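Local coordinates for thioredoxin-like protein (Bacteroides caccae ATCC 43185, PDB 4YOD) that is of unconfirmed function but probably acts as a thiol-disulfide oxidoreductase, its thioredoxin-fold domain following a helical domain of unknown function, at residues A[15-21]-A[33-39]; A[117-122]-A[141-145]; A[198-202]-A[278-282]. One frame throughout, in Å; residues are numbered along the deposited sequence.

Contact 1 (A[15-21]-A[33-39]); sequences FTLPAIP and FLVKHYW
Pro21 rests on Phe33 as a CH-pi contact, its CD lying 4.3 Å from the centroid of the Phe33 ring and only 9° off the ring normal. The opposite face of that ring takes CD2 of the His37 imidazole, set toward the rim, so the phenyl group is sandwiched between the extended chain and its own helix. With CG anti to the backbone N (chi1 -176°), Phe33 stands up from helix 27-37 against residues 18-21; the Ile20 and Phe33 side chains point opposite ways as they pass, CG1 of Ile20 lying 3.8 Å from CD2 of Phe33. Pro18 sits over His37, where its CG is 3.3 Å from the carbonyl O of His37 and also meets the CB of that residue. The imidazole leads off from there, and its ND1 is hydrogen-bonded to OD2 of Asp40.

Further along, Leu17 reaches across with one methyl: CD2 lies 3.5 Å from CE1 of Tyr38 and touches CD1 of Leu34 as well. Phe15 comes to the same tyrosine from another direction. Its CZ is 3.7 Å from CE2 of Tyr38, the two rings inclined at 39° with centroids 5.5 Å apart. With its CG turned away from the backbone N, the Tyr38 ring swings back toward Leu17 and Phe15, while its hydroxyl is held by the carbonyl of Ala59 in helix 53-66.

No direct hydrogen bond joins the segments; one water bridges them, donating to Thr16 O and to Tyr38 O. An extended, proline-containing strip is thus fastened across the first helix of the helical domain almost wholly by apolar and aromatic contacts, which implies that adhesion here depends on shape and hydrophobicity more than on directional bonds.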
ATOM      1  N   PHE A  15     -13.711  22.636  14.405  1.00 50.32           N
ATOM      2  CA  PHE A  15     -13.202  21.318  14.815  1.00 47.36           C
ATOM      3  C   PHE A  15     -12.421  21.440  16.119  1.00 52.43           C
ATOM      4  O   PHE A  15     -11.531  22.283  16.228  1.00 52.67           O
ATOM      5  CB  PHE A  15     -12.325  20.673  13.717  1.00 46.82           C
ATOM      6  CG  PHE A  15     -11.636  19.393  14.141  1.00 45.97           C
ATOM      7  CD1 PHE A  15     -12.328  18.185  14.169  1.00 47.09           C
ATOM      8  CD2 PHE A  15     -10.304  19.398  14.533  1.00 46.53           C
ATOM      9  CE1 PHE A  15     -11.703  17.013  14.599  1.00 46.40           C
ATOM     10  CE2 PHE A  15      -9.683  18.225  14.968  1.00 48.45           C
ATOM     11  CZ  PHE A  15     -10.386  17.038  14.992  1.00 45.92           C
ATOM     12  N   THR A  16     -12.743  20.582  17.095  1.00 49.36           N
ATOM     13  CA  THR A  16     -12.094  20.581  18.406  1.00 49.83           C
ATOM     14  C   THR A  16     -11.608  19.170  18.763  1.00 53.37           C
ATOM     15  O   THR A  16     -12.351  18.198  18.638  1.00 51.71           O
ATOM     16  CB  THR A  16     -13.056  21.144  19.485  1.00 58.34           C
ATOM     17  OG1 THR A  16     -13.492  22.448  19.091  1.00 62.13           O
ATOM     18  CG2 THR A  16     -12.411  21.226  20.876  1.00 56.05           C
ATOM     19  N   LEU A  17     -10.361  19.088  19.220  1.00 52.00           N
ATOM     20  CA  LEU A  17      -9.730  17.863  19.687  1.00 52.84           C
ATOM     21  C   LEU A  17     -10.118  17.604  21.152  1.00 58.89           C
ATOM     22  O   LEU A  17     -10.316  18.567  21.899  1.00 57.72           O
ATOM     23  CB  LEU A  17      -8.197  17.967  19.561  1.00 53.18           C
ATOM     24  CG  LEU A  17      -7.592  17.586  18.223  1.00 57.46           C
ATOM     25  CD1 LEU A  17      -6.198  18.139  18.088  1.00 58.17           C
ATOM     26  CD2 LEU A  17      -7.545  16.085  18.058  1.00 60.08           C
ATOM     27  N   PRO A  18     -10.213  16.326  21.596  1.00 57.30           N
ATOM     28  CA  PRO A  18     -10.506  16.076  23.017  1.00 58.46           C
ATOM     29  C   PRO A  18      -9.268  16.358  23.877  1.00 62.20           C
ATOM     30  O   PRO A  18      -8.139  16.214  23.401  1.00 61.89           O
ATOM     31  CB  PRO A  18     -10.889  14.596  23.030  1.00 60.04           C
ATOM     32  CG  PRO A  18     -10.074  14.010  21.931  1.00 63.54           C
ATOM     33  CD  PRO A  18      -9.986  15.062  20.862  1.00 58.18           C
ATOM     34  N   ALA A  19      -9.475  16.770  25.129  1.00 59.69           N
ATOM     35  CA  ALA A  19      -8.376  17.085  26.044  1.00 60.09           C
ATOM     36  C   ALA A  19      -7.772  15.813  26.660  1.00 63.55           C
ATOM     37  O   ALA A  19      -8.493  15.013  27.261  1.00 64.05           O
ATOM     38  CB  ALA A  19      -8.864  18.021  27.141  1.00 62.18           C
ATOM     39  N   ILE A  20      -6.445  15.633  26.500  1.00 59.28           N
ATOM     40  CA  ILE A  20      -5.698  14.498  27.063  1.00 59.70           C
ATOM     41  C   ILE A  20      -5.422  14.785  28.565  1.00 62.97           C
ATOM     42  O   ILE A  20      -4.835  15.824  28.879  1.00 63.09           O
ATOM     43  CB  ILE A  20      -4.385  14.207  26.268  1.00 62.63           C
ATOM     44  CG1 ILE A  20      -4.685  13.841  24.801  1.00 60.98           C
ATOM     45  CG2 ILE A  20      -3.537  13.110  26.947  1.00 64.77           C
ATOM     46  CD1 ILE A  20      -3.595  14.254  23.825  1.00 69.74           C
ATOM     47  N   PRO A  21      -5.822  13.874  29.493  1.00 59.32           N
ATOM     48  CA  PRO A  21      -5.588  14.127  30.936  1.00 59.73           C
ATOM     49  C   PRO A  21      -4.107  14.122  31.331  1.00 62.57           C
ATOM     50  O   PRO A  21      -3.310  13.415  30.712  1.00 61.43           O
ATOM     51  CB  PRO A  21      -6.337  12.985  31.635  1.00 62.43           C
ATOM     52  CG  PRO A  21      -7.183  12.331  30.585  1.00 65.80           C
ATOM     53  CD  PRO A  21      -6.526  12.591  29.270  1.00 60.20           C
ATOM     54  N   PHE A  33      -5.207   7.236  23.486  1.00 40.09           N
ATOM     55  CA  PHE A  33      -6.319   8.135  23.832  1.00 40.24           C
ATOM     56  C   PHE A  33      -6.672   9.069  22.653  1.00 41.10           C
ATOM     57  O   PHE A  33      -7.851   9.257  22.348  1.00 38.39           O
ATOM     58  CB  PHE A  33      -5.998   8.977  25.085  1.00 44.67           C
ATOM     59  CG  PHE A  33      -7.155   9.846  25.529  1.00 47.26           C
ATOM     60  CD1 PHE A  33      -8.128   9.351  26.391  1.00 51.54           C
ATOM     61  CD2 PHE A  33      -7.301  11.142  25.041  1.00 49.33           C
ATOM     62  CE1 PHE A  33      -9.213  10.143  26.779  1.00 52.92           C
ATOM     63  CE2 PHE A  33      -8.395  11.928  25.417  1.00 53.06           C
ATOM     64  CZ  PHE A  33      -9.340  11.425  26.289  1.00 51.91           C
ATOM     65  N   LEU A  34      -5.650   9.655  22.017  1.00 38.80           N
ATOM     66  CA  LEU A  34      -5.809  10.597  20.910  1.00 39.06           C
ATOM     67  C   LEU A  34      -6.517   9.944  19.717  1.00 40.02           C
ATOM     68  O   LEU A  34      -7.409  10.563  19.138  1.00 39.30           O
ATOM     69  CB  LEU A  34      -4.437  11.159  20.500  1.00 40.52           C
ATOM     70  CG  LEU A  34      -4.401  12.372  19.553  1.00 46.33           C
ATOM     71  CD1 LEU A  34      -5.319  13.516  20.034  1.00 47.63           C
ATOM     72  CD2 LEU A  34      -2.974  12.880  19.390  1.00 49.72           C
ATOM     73  N   VAL A  35      -6.147   8.694  19.376  1.00 34.64           N
ATOM     74  CA  VAL A  35      -6.750   7.959  18.272  1.00 32.17           C
ATOM     75  C   VAL A  35      -8.224   7.636  18.588  1.00 36.69           C
ATOM     76  O   VAL A  35      -9.099   7.926  17.768  1.00 36.21           O
ATOM     77  CB  VAL A  35      -5.926   6.677  17.932  1.00 35.22           C
ATOM     78  CG1 VAL A  35      -6.748   5.655  17.151  1.00 33.33           C
ATOM     79  CG2 VAL A  35      -4.644   7.017  17.169  1.00 35.12           C
ATOM     80  N   LYS A  36      -8.494   7.063  19.766  1.00 33.86           N
ATOM     81  CA  LYS A  36      -9.822   6.603  20.141  1.00 34.54           C
ATOM     82  C   LYS A  36     -10.870   7.709  20.262  1.00 38.50           C
ATOM     83  O   LYS A  36     -12.010   7.482  19.858  1.00 37.83           O
ATOM     84  CB  LYS A  36      -9.756   5.800  21.443  1.00 39.27           C
ATOM     85  CG  LYS A  36      -9.306   4.352  21.185  1.00 60.32           C
ATOM     86  CD  LYS A  36      -9.024   3.571  22.466  1.00 74.94           C
ATOM     87  CE  LYS A  36      -8.604   2.150  22.165  1.00 84.88           C
ATOM     88  NZ  LYS A  36      -8.394   1.352  23.403  1.00 92.43           N
ATOM     89  N   HIS A  37     -10.491   8.899  20.763  1.00 35.89           N
ATOM     90  CA  HIS A  37     -11.415  10.001  21.021  1.00 37.40           C
ATOM     91  C   HIS A  37     -11.325  11.145  20.000  1.00 37.96           C
ATOM     92  O   HIS A  37     -12.045  12.133  20.142  1.00 39.52           O
ATOM     93  CB  HIS A  37     -11.152  10.553  22.437  1.00 40.95           C
ATOM     94  CG  HIS A  37     -11.394   9.536  23.507  1.00 47.02           C
ATOM     95  ND1 HIS A  37     -12.568   9.531  24.240  1.00 50.63           N
ATOM     96  CD2 HIS A  37     -10.631   8.486  23.892  1.00 50.11           C
ATOM     97  CE1 HIS A  37     -12.477   8.487  25.054  1.00 51.19           C
ATOM     98  NE2 HIS A  37     -11.331   7.824  24.876  1.00 51.21           N
ATOM     99  N   TYR A  38     -10.512  10.981  18.948  1.00 31.06           N
ATOM    100  CA  TYR A  38     -10.230  11.998  17.922  1.00 28.40           C
ATOM    101  C   TYR A  38     -11.462  12.707  17.385  1.00 30.20           C
ATOM    102  O   TYR A  38     -11.420  13.931  17.253  1.00 29.68           O
ATOM    103  CB  TYR A  38      -9.453  11.376  16.736  1.00 27.82           C
ATOM    104  CG  TYR A  38      -8.859  12.410  15.803  1.00 27.70           C
ATOM    105  CD1 TYR A  38      -7.643  13.023  16.096  1.00 30.76           C
ATOM    106  CD2 TYR A  38      -9.552  12.840  14.673  1.00 26.58           C
ATOM    107  CE1 TYR A  38      -7.113  14.013  15.267  1.00 32.14           C
ATOM    108  CE2 TYR A  38      -9.028  13.819  13.832  1.00 27.46           C
ATOM    109  CZ  TYR A  38      -7.808  14.405  14.137  1.00 35.62           C
ATOM    110  OH  TYR A  38      -7.288  15.378  13.328  1.00 37.13           O
ATOM    111  N   TRP A  39     -12.530  11.943  17.059  1.00 25.62           N
ATOM    112  CA  TRP A  39     -13.744  12.444  16.423  1.00 27.14           C
ATOM    113  C   TRP A  39     -14.920  12.657  17.377  1.00 33.08           C
ATOM    114  O   TRP A  39     -16.025  12.921  16.905  1.00 32.40           O
ATOM    115  CB  TRP A  39     -14.164  11.447  15.313  1.00 25.29           C
ATOM    116  CG  TRP A  39     -13.135  11.294  14.225  1.00 25.74           C
ATOM    117  CD1 TRP A  39     -12.230  10.284  14.094  1.00 28.43           C
ATOM    118  CD2 TRP A  39     -12.861  12.219  13.158  1.00 25.72           C
ATOM    119  NE1 TRP A  39     -11.457  10.480  12.971  1.00 27.85           N
ATOM    120  CE2 TRP A  39     -11.811  11.670  12.386  1.00 28.89           C
ATOM    121  CE3 TRP A  39     -13.433  13.444  12.754  1.00 27.52           C
ATOM    122  CZ2 TRP A  39     -11.313  12.299  11.235  1.00 28.41           C
ATOM    123  CZ3 TRP A  39     -12.934  14.072  11.616  1.00 29.55           C
ATOM    124  CH2 TRP A  39     -11.878  13.507  10.877  1.00 29.54           C
TER
HETATM  125  O   HOH W   1     -13.322  15.673  18.086  1.00 34.71           O

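Contact 2 (A[117-122]-A[141-145]); sequences YIPVLE and RLELA
The guanidinium of Arg141 meets the hydroxyl of Tyr117 at its edge: NH1 donates to Tyr117 OH over 3.1 Å, with the oxygen nearly in the guanidinium plane. At 139° the N-H...O angle is well bent, and the planes of ring and guanidinium are turned 59° apart. The same NH1 forms a salt bridge with Asp101 of helix 90-105, which probably steadies the group, while the Tyr117 ring meets that of Tyr105 obliquely. The arginine chain, extended from CG to NE, spans the gap from its helix to the Tyr117 hydroxyl.

These residues belong to helices 114-125 and 132-146, consecutive in the chain and packed as a roughly antiparallel, splayed helical hairpin, their local axes 9.9 Å apart at 142°. Such a pairing fits the helix-rich domain of unknown function, whose family is grouped with tetratricopeptide-type folds.

Leu121 fills the middle of the interface, its CD1 3.7 Å from the backbone N of Leu142 and close to CB of Arg141. Leu142, with CG anti to its own N, spreads its two methyls: CD1 touches CG2 of Ile118 and CD2 lies 3.9 Å from CG of Glu122. Toward the C-terminal end of 141-145, CB of Ala145 packs against CG1 of Ile118 at 3.9 Å.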
ATOM      1  N   TYR A 117      -6.377   1.351   4.815  1.00 25.20           N
ATOM      2  CA  TYR A 117      -7.492   1.417   3.882  1.00 24.16           C
ATOM      3  C   TYR A 117      -8.402   0.166   3.946  1.00 26.21           C
ATOM      4  O   TYR A 117      -9.615   0.305   3.765  1.00 24.63           O
ATOM      5  CB  TYR A 117      -6.982   1.654   2.453  1.00 25.16           C
ATOM      6  CG  TYR A 117      -8.084   2.027   1.492  1.00 26.00           C
ATOM      7  CD1 TYR A 117      -8.905   3.133   1.730  1.00 26.00           C
ATOM      8  CD2 TYR A 117      -8.305   1.287   0.341  1.00 26.71           C
ATOM      9  CE1 TYR A 117      -9.940   3.461   0.860  1.00 25.39           C
ATOM     10  CE2 TYR A 117      -9.287   1.655  -0.576  1.00 27.21           C
ATOM     11  CZ  TYR A 117     -10.102   2.743  -0.314  1.00 29.45           C
ATOM     12  OH  TYR A 117     -11.124   3.012  -1.195  1.00 32.16           O
ATOM     13  N   ILE A 118      -7.838  -1.041   4.206  1.00 23.48           N
ATOM     14  CA  ILE A 118      -8.620  -2.296   4.310  1.00 22.21           C
ATOM     15  C   ILE A 118      -9.810  -2.153   5.326  1.00 27.67           C
ATOM     16  O   ILE A 118     -10.930  -2.419   4.875  1.00 25.61           O
ATOM     17  CB  ILE A 118      -7.713  -3.512   4.594  1.00 25.24           C
ATOM     18  CG1 ILE A 118      -6.977  -3.922   3.275  1.00 26.37           C
ATOM     19  CG2 ILE A 118      -8.492  -4.706   5.189  1.00 25.62           C
ATOM     20  CD1 ILE A 118      -5.697  -4.784   3.487  1.00 31.77           C
ATOM     21  N   PRO A 119      -9.666  -1.664   6.609  1.00 25.70           N
ATOM     22  CA  PRO A 119     -10.872  -1.477   7.459  1.00 25.77           C
ATOM     23  C   PRO A 119     -11.892  -0.479   6.865  1.00 28.44           C
ATOM     24  O   PRO A 119     -13.085  -0.662   7.093  1.00 27.66           O
ATOM     25  CB  PRO A 119     -10.315  -0.974   8.801  1.00 28.10           C
ATOM     26  CG  PRO A 119      -8.929  -0.522   8.526  1.00 31.39           C
ATOM     27  CD  PRO A 119      -8.433  -1.338   7.358  1.00 26.66           C
ATOM     28  N   VAL A 120     -11.453   0.541   6.084  1.00 24.83           N
ATOM     29  CA  VAL A 120     -12.403   1.450   5.390  1.00 24.14           C
ATOM     30  C   VAL A 120     -13.257   0.621   4.386  1.00 26.50           C
ATOM     31  O   VAL A 120     -14.470   0.767   4.368  1.00 23.59           O
ATOM     32  CB  VAL A 120     -11.738   2.652   4.669  1.00 26.22           C
ATOM     33  CG1 VAL A 120     -12.794   3.567   4.042  1.00 26.36           C
ATOM     34  CG2 VAL A 120     -10.832   3.449   5.617  1.00 26.04           C
ATOM     35  N   LEU A 121     -12.604  -0.239   3.570  1.00 23.52           N
ATOM     36  CA  LEU A 121     -13.259  -1.086   2.562  1.00 21.92           C
ATOM     37  C   LEU A 121     -14.209  -2.056   3.199  1.00 25.52           C
ATOM     38  O   LEU A 121     -15.283  -2.292   2.649  1.00 24.29           O
ATOM     39  CB  LEU A 121     -12.208  -1.851   1.736  1.00 21.74           C
ATOM     40  CG  LEU A 121     -11.348  -1.013   0.795  1.00 24.22           C
ATOM     41  CD1 LEU A 121     -10.241  -1.852   0.192  1.00 24.93           C
ATOM     42  CD2 LEU A 121     -12.202  -0.327  -0.294  1.00 28.28           C
ATOM     43  N   GLU A 122     -13.823  -2.616   4.381  1.00 23.16           N
ATOM     44  CA  GLU A 122     -14.644  -3.559   5.154  1.00 23.32           C
ATOM     45  C   GLU A 122     -15.907  -2.845   5.661  1.00 28.05           C
ATOM     46  O   GLU A 122     -17.014  -3.403   5.601  1.00 26.95           O
ATOM     47  CB  GLU A 122     -13.831  -4.158   6.321  1.00 24.58           C
ATOM     48  CG  GLU A 122     -12.755  -5.161   5.866  1.00 27.88           C
ATOM     49  CD  GLU A 122     -11.831  -5.720   6.942  1.00 43.47           C
ATOM     50  OE1 GLU A 122     -11.617  -5.045   7.976  1.00 36.64           O
ATOM     51  OE2 GLU A 122     -11.289  -6.829   6.731  1.00 37.47           O
ATOM     52  N   ARG A 141     -11.959  -3.912  -4.592  1.00 26.81           N
ATOM     53  CA  ARG A 141     -10.697  -3.416  -4.017  1.00 26.14           C
ATOM     54  C   ARG A 141     -10.278  -4.256  -2.799  1.00 28.21           C
ATOM     55  O   ARG A 141      -9.098  -4.563  -2.657  1.00 28.50           O
ATOM     56  CB  ARG A 141     -10.843  -1.939  -3.603  1.00 23.22           C
ATOM     57  CG  ARG A 141     -10.769  -0.999  -4.785  1.00 30.67           C
ATOM     58  CD  ARG A 141     -10.964   0.442  -4.356  1.00 32.24           C
ATOM     59  NE  ARG A 141     -10.739   1.329  -5.495  1.00 33.26           N
ATOM     60  CZ  ARG A 141     -10.702   2.651  -5.417  1.00 42.47           C
ATOM     61  NH1 ARG A 141     -10.887   3.260  -4.254  1.00 24.91           N
ATOM     62  NH2 ARG A 141     -10.454   3.376  -6.500  1.00 29.55           N
ATOM     63  N   LEU A 142     -11.256  -4.683  -1.973  1.00 24.83           N
ATOM     64  CA  LEU A 142     -11.013  -5.503  -0.769  1.00 24.01           C
ATOM     65  C   LEU A 142     -10.476  -6.889  -1.166  1.00 28.13           C
ATOM     66  O   LEU A 142      -9.479  -7.330  -0.584  1.00 26.18           O
ATOM     67  CB  LEU A 142     -12.278  -5.603   0.109  1.00 23.32           C
ATOM     68  CG  LEU A 142     -12.143  -6.315   1.488  1.00 27.09           C
ATOM     69  CD1 LEU A 142     -11.006  -5.713   2.353  1.00 26.16           C
ATOM     70  CD2 LEU A 142     -13.459  -6.299   2.231  1.00 27.21           C
ATOM     71  N   GLU A 143     -11.053  -7.506  -2.218  1.00 25.68           N
ATOM     72  CA  GLU A 143     -10.573  -8.800  -2.740  1.00 27.40           C
ATOM     73  C   GLU A 143      -9.131  -8.684  -3.263  1.00 29.35           C
ATOM     74  O   GLU A 143      -8.284  -9.537  -2.975  1.00 28.59           O
ATOM     75  CB  GLU A 143     -11.483  -9.289  -3.879  1.00 30.00           C
ATOM     76  CG  GLU A 143     -12.672 -10.093  -3.415  1.00 51.42           C
ATOM     77  CD  GLU A 143     -13.009 -11.192  -4.407  1.00 90.57           C
ATOM     78  OE1 GLU A 143     -12.289 -12.219  -4.427  1.00 88.56           O
ATOM     79  OE2 GLU A 143     -13.956 -11.003  -5.203  1.00 93.31           O
ATOM     80  N   LEU A 144      -8.859  -7.634  -4.049  1.00 26.14           N
ATOM     81  CA  LEU A 144      -7.529  -7.411  -4.607  1.00 26.57           C
ATOM     82  C   LEU A 144      -6.496  -7.071  -3.493  1.00 29.46           C
ATOM     83  O   LEU A 144      -5.364  -7.546  -3.580  1.00 29.34           O
ATOM     84  CB  LEU A 144      -7.574  -6.318  -5.680  1.00 26.55           C
ATOM     85  CG  LEU A 144      -6.246  -5.900  -6.324  1.00 30.39           C
ATOM     86  CD1 LEU A 144      -5.532  -7.112  -7.018  1.00 31.84           C
ATOM     87  CD2 LEU A 144      -6.477  -4.765  -7.306  1.00 31.18           C
ATOM     88  N   ALA A 145      -6.898  -6.320  -2.438  1.00 25.49           N
ATOM     89  CA  ALA A 145      -6.009  -5.955  -1.319  1.00 25.43           C
ATOM     90  C   ALA A 145      -5.573  -7.192  -0.481  1.00 29.58           C
ATOM     91  O   ALA A 145      -4.538  -7.146   0.173  1.00 29.09           O
ATOM     92  CB  ALA A 145      -6.677  -4.924  -0.434  1.00 25.38           C
TER

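Contact 3 (A[198-202]-A[278-282]); sequences QAPII and AIEEY
Glu280 lays its carboxylate against the start of helix 200-207, where CB of Ala199 comes within 3.6 Å of CD of Glu280 and CD of Pro200 within 3.7 Å of its OE2. Closer to the backbone, CG2 of Ile201 meets CG of Glu280 and lies 3.8 Å from the carbonyl O of the same glutamate. OE2 also accepts a bond from a water at 2.7 Å, and that water in turn accepts from the backbone N of Ile201, so an N-H of the first helical turn is reached through solvent. The carboxylate lies beside a helix N-terminus, where the helix dipole would probably favour its ionised form. A leucine in its place would remove the water's acceptor and is likely to leave the Ile201 N-H without this link to helix 276-286.

What brings the acid there is an outstretched chain: CG is anti to the backbone N (chi1 -175°), and chi2 of -174° continues the reach. Nearer the sheet, CD1 of Ile202 touches CG2 of Ile279 at 4.1 Å, and both isoleucines rest on Leu178 of the central strand 176-181. Leu260 and Leu271 support Ile279 from neighbouring strands, while Leu283 lies against Ile201 and Ile202. Two helices packed side by side on one face of a mixed beta-sheet, the second following its last strand, are characteristic of the thioredoxin fold.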
ATOM      1  N   GLN A 198      22.187   2.064  -6.263  1.00 49.16           N
ATOM      2  CA  GLN A 198      22.915   2.927  -5.330  1.00 51.17           C
ATOM      3  C   GLN A 198      22.743   2.490  -3.851  1.00 55.08           C
ATOM      4  O   GLN A 198      23.284   3.155  -2.967  1.00 58.00           O
ATOM      5  CB  GLN A 198      22.512   4.411  -5.523  1.00 53.24           C
ATOM      6  CG  GLN A 198      23.132   5.039  -6.788  1.00 72.15           C
ATOM      7  CD  GLN A 198      22.643   6.430  -7.175  1.00 92.18           C
ATOM      8  OE1 GLN A 198      22.598   6.779  -8.363  1.00 85.18           O
ATOM      9  NE2 GLN A 198      22.317   7.281  -6.203  1.00 85.72           N
ATOM     10  N   ALA A 199      22.044   1.365  -3.581  1.00 47.37           N
ATOM     11  CA  ALA A 199      21.894   0.854  -2.214  1.00 45.11           C
ATOM     12  C   ALA A 199      22.926  -0.266  -1.990  1.00 49.02           C
ATOM     13  O   ALA A 199      22.834  -1.307  -2.642  1.00 48.37           O
ATOM     14  CB  ALA A 199      20.478   0.358  -1.978  1.00 42.84           C
ATOM     15  N   PRO A 200      23.967  -0.045  -1.153  1.00 47.82           N
ATOM     16  CA  PRO A 200      25.037  -1.058  -1.017  1.00 48.41           C
ATOM     17  C   PRO A 200      24.578  -2.426  -0.509  1.00 47.96           C
ATOM     18  O   PRO A 200      25.121  -3.435  -0.970  1.00 47.25           O
ATOM     19  CB  PRO A 200      26.017  -0.417  -0.033  1.00 52.63           C
ATOM     20  CG  PRO A 200      25.756   1.037  -0.123  1.00 57.78           C
ATOM     21  CD  PRO A 200      24.295   1.181  -0.389  1.00 50.70           C
ATOM     22  N   ILE A 201      23.587  -2.475   0.406  1.00 41.47           N
ATOM     23  CA  ILE A 201      23.090  -3.744   0.957  1.00 40.86           C
ATOM     24  C   ILE A 201      22.525  -4.676  -0.163  1.00 45.04           C
ATOM     25  O   ILE A 201      22.706  -5.892  -0.064  1.00 43.45           O
ATOM     26  CB  ILE A 201      22.060  -3.538   2.121  1.00 42.48           C
ATOM     27  CG1 ILE A 201      21.844  -4.832   2.945  1.00 41.92           C
ATOM     28  CG2 ILE A 201      20.713  -2.936   1.648  1.00 41.13           C
ATOM     29  CD1 ILE A 201      23.157  -5.436   3.595  1.00 43.63           C
ATOM     30  N   ILE A 202      21.884  -4.107  -1.220  1.00 43.27           N
ATOM     31  CA  ILE A 202      21.305  -4.855  -2.353  1.00 42.80           C
ATOM     32  C   ILE A 202      22.418  -5.628  -3.088  1.00 47.11           C
ATOM     33  O   ILE A 202      22.352  -6.851  -3.191  1.00 45.31           O
ATOM     34  CB  ILE A 202      20.530  -3.908  -3.328  1.00 46.11           C
ATOM     35  CG1 ILE A 202      19.446  -3.053  -2.602  1.00 45.61           C
ATOM     36  CG2 ILE A 202      19.952  -4.670  -4.533  1.00 46.90           C
ATOM     37  CD1 ILE A 202      18.169  -3.713  -2.107  1.00 51.71           C
ATOM     38  N   ALA A 278      12.727   2.023   2.142  1.00 34.18           N
ATOM     39  CA  ALA A 278      12.105   1.070   3.067  1.00 33.13           C
ATOM     40  C   ALA A 278      12.748  -0.314   2.916  1.00 35.11           C
ATOM     41  O   ALA A 278      13.080  -0.949   3.915  1.00 34.10           O
ATOM     42  CB  ALA A 278      10.596   0.983   2.803  1.00 33.30           C
ATOM     43  N   ILE A 279      12.954  -0.761   1.669  1.00 31.07           N
ATOM     44  CA  ILE A 279      13.577  -2.060   1.382  1.00 29.87           C
ATOM     45  C   ILE A 279      15.022  -2.041   1.881  1.00 32.25           C
ATOM     46  O   ILE A 279      15.447  -2.982   2.562  1.00 31.99           O
ATOM     47  CB  ILE A 279      13.472  -2.426  -0.118  1.00 32.14           C
ATOM     48  CG1 ILE A 279      12.004  -2.799  -0.457  1.00 31.04           C
ATOM     49  CG2 ILE A 279      14.418  -3.616  -0.488  1.00 32.44           C
ATOM     50  CD1 ILE A 279      11.719  -2.771  -1.885  1.00 38.79           C
ATOM     51  N   GLU A 280      15.759  -0.968   1.558  1.00 29.20           N
ATOM     52  CA  GLU A 280      17.157  -0.819   1.968  1.00 30.96           C
ATOM     53  C   GLU A 280      17.273  -0.850   3.490  1.00 36.68           C
ATOM     54  O   GLU A 280      18.119  -1.565   4.007  1.00 37.25           O
ATOM     55  CB  GLU A 280      17.753   0.479   1.392  1.00 33.90           C
ATOM     56  CG  GLU A 280      19.236   0.659   1.653  1.00 50.31           C
ATOM     57  CD  GLU A 280      19.833   1.985   1.216  1.00 75.12           C
ATOM     58  OE1 GLU A 280      19.067   2.915   0.869  1.00 69.58           O
ATOM     59  OE2 GLU A 280      21.080   2.094   1.231  1.00 70.98           O
ATOM     60  N   GLU A 281      16.409  -0.108   4.213  1.00 34.35           N
ATOM     61  CA  GLU A 281      16.511  -0.095   5.670  1.00 36.13           C
ATOM     62  C   GLU A 281      16.155  -1.442   6.256  1.00 38.33           C
ATOM     63  O   GLU A 281      16.888  -1.912   7.110  1.00 39.61           O
ATOM     64  CB  GLU A 281      15.666   1.004   6.289  1.00 38.05           C
ATOM     65  CG  GLU A 281      16.254   2.390   6.094  1.00 45.54           C
ATOM     66  CD  GLU A 281      15.548   3.480   6.874  1.00 67.21           C
ATOM     67  OE1 GLU A 281      14.626   3.154   7.657  1.00 54.05           O
ATOM     68  OE2 GLU A 281      15.917   4.665   6.701  1.00 63.74           O
ATOM     69  N   TYR A 282      15.114  -2.107   5.733  1.00 33.25           N
ATOM     70  CA  TYR A 282      14.709  -3.431   6.196  1.00 31.55           C
ATOM     71  C   TYR A 282      15.858  -4.430   6.081  1.00 34.11           C
ATOM     72  O   TYR A 282      16.091  -5.201   7.006  1.00 35.11           O
ATOM     73  CB  TYR A 282      13.509  -3.957   5.384  1.00 30.56           C
ATOM     74  CG  TYR A 282      12.965  -5.255   5.935  1.00 31.25           C
ATOM     75  CD1 TYR A 282      13.584  -6.466   5.653  1.00 32.84           C
ATOM     76  CD2 TYR A 282      11.870  -5.266   6.792  1.00 33.44           C
ATOM     77  CE1 TYR A 282      13.128  -7.657   6.206  1.00 37.02           C
ATOM     78  CE2 TYR A 282      11.391  -6.456   7.336  1.00 35.22           C
ATOM     79  CZ  TYR A 282      12.027  -7.650   7.043  1.00 41.76           C
ATOM     80  OH  TYR A 282      11.594  -8.836   7.591  1.00 45.38           O
TER
HETATM   81  O   HOH W   2      22.472  -0.055   2.109  1.00 52.62           O

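In the fold
The three contacts follow one another in series along the chain and nowhere touch. Contacts 1 and 2 both lie in the helical part of the chain, their centres 26 Å apart and their nearest atoms about 10 Å apart. Contact 3 lies in the thioredoxin-fold part, with its centre 29 Å from that of contact 2 and 38 Å from that of contact 1. Contact 2 is nearest the middle of the molecule, 11 Å from the chain centre, against 27 Å for contact 1 at the periphery. Contact 3 includes the start of helix 200-207, which follows helix 187-197 after a two-residue break; Cys186 and Cys189 at the latter's start form a CxxC pattern, probably the redox site.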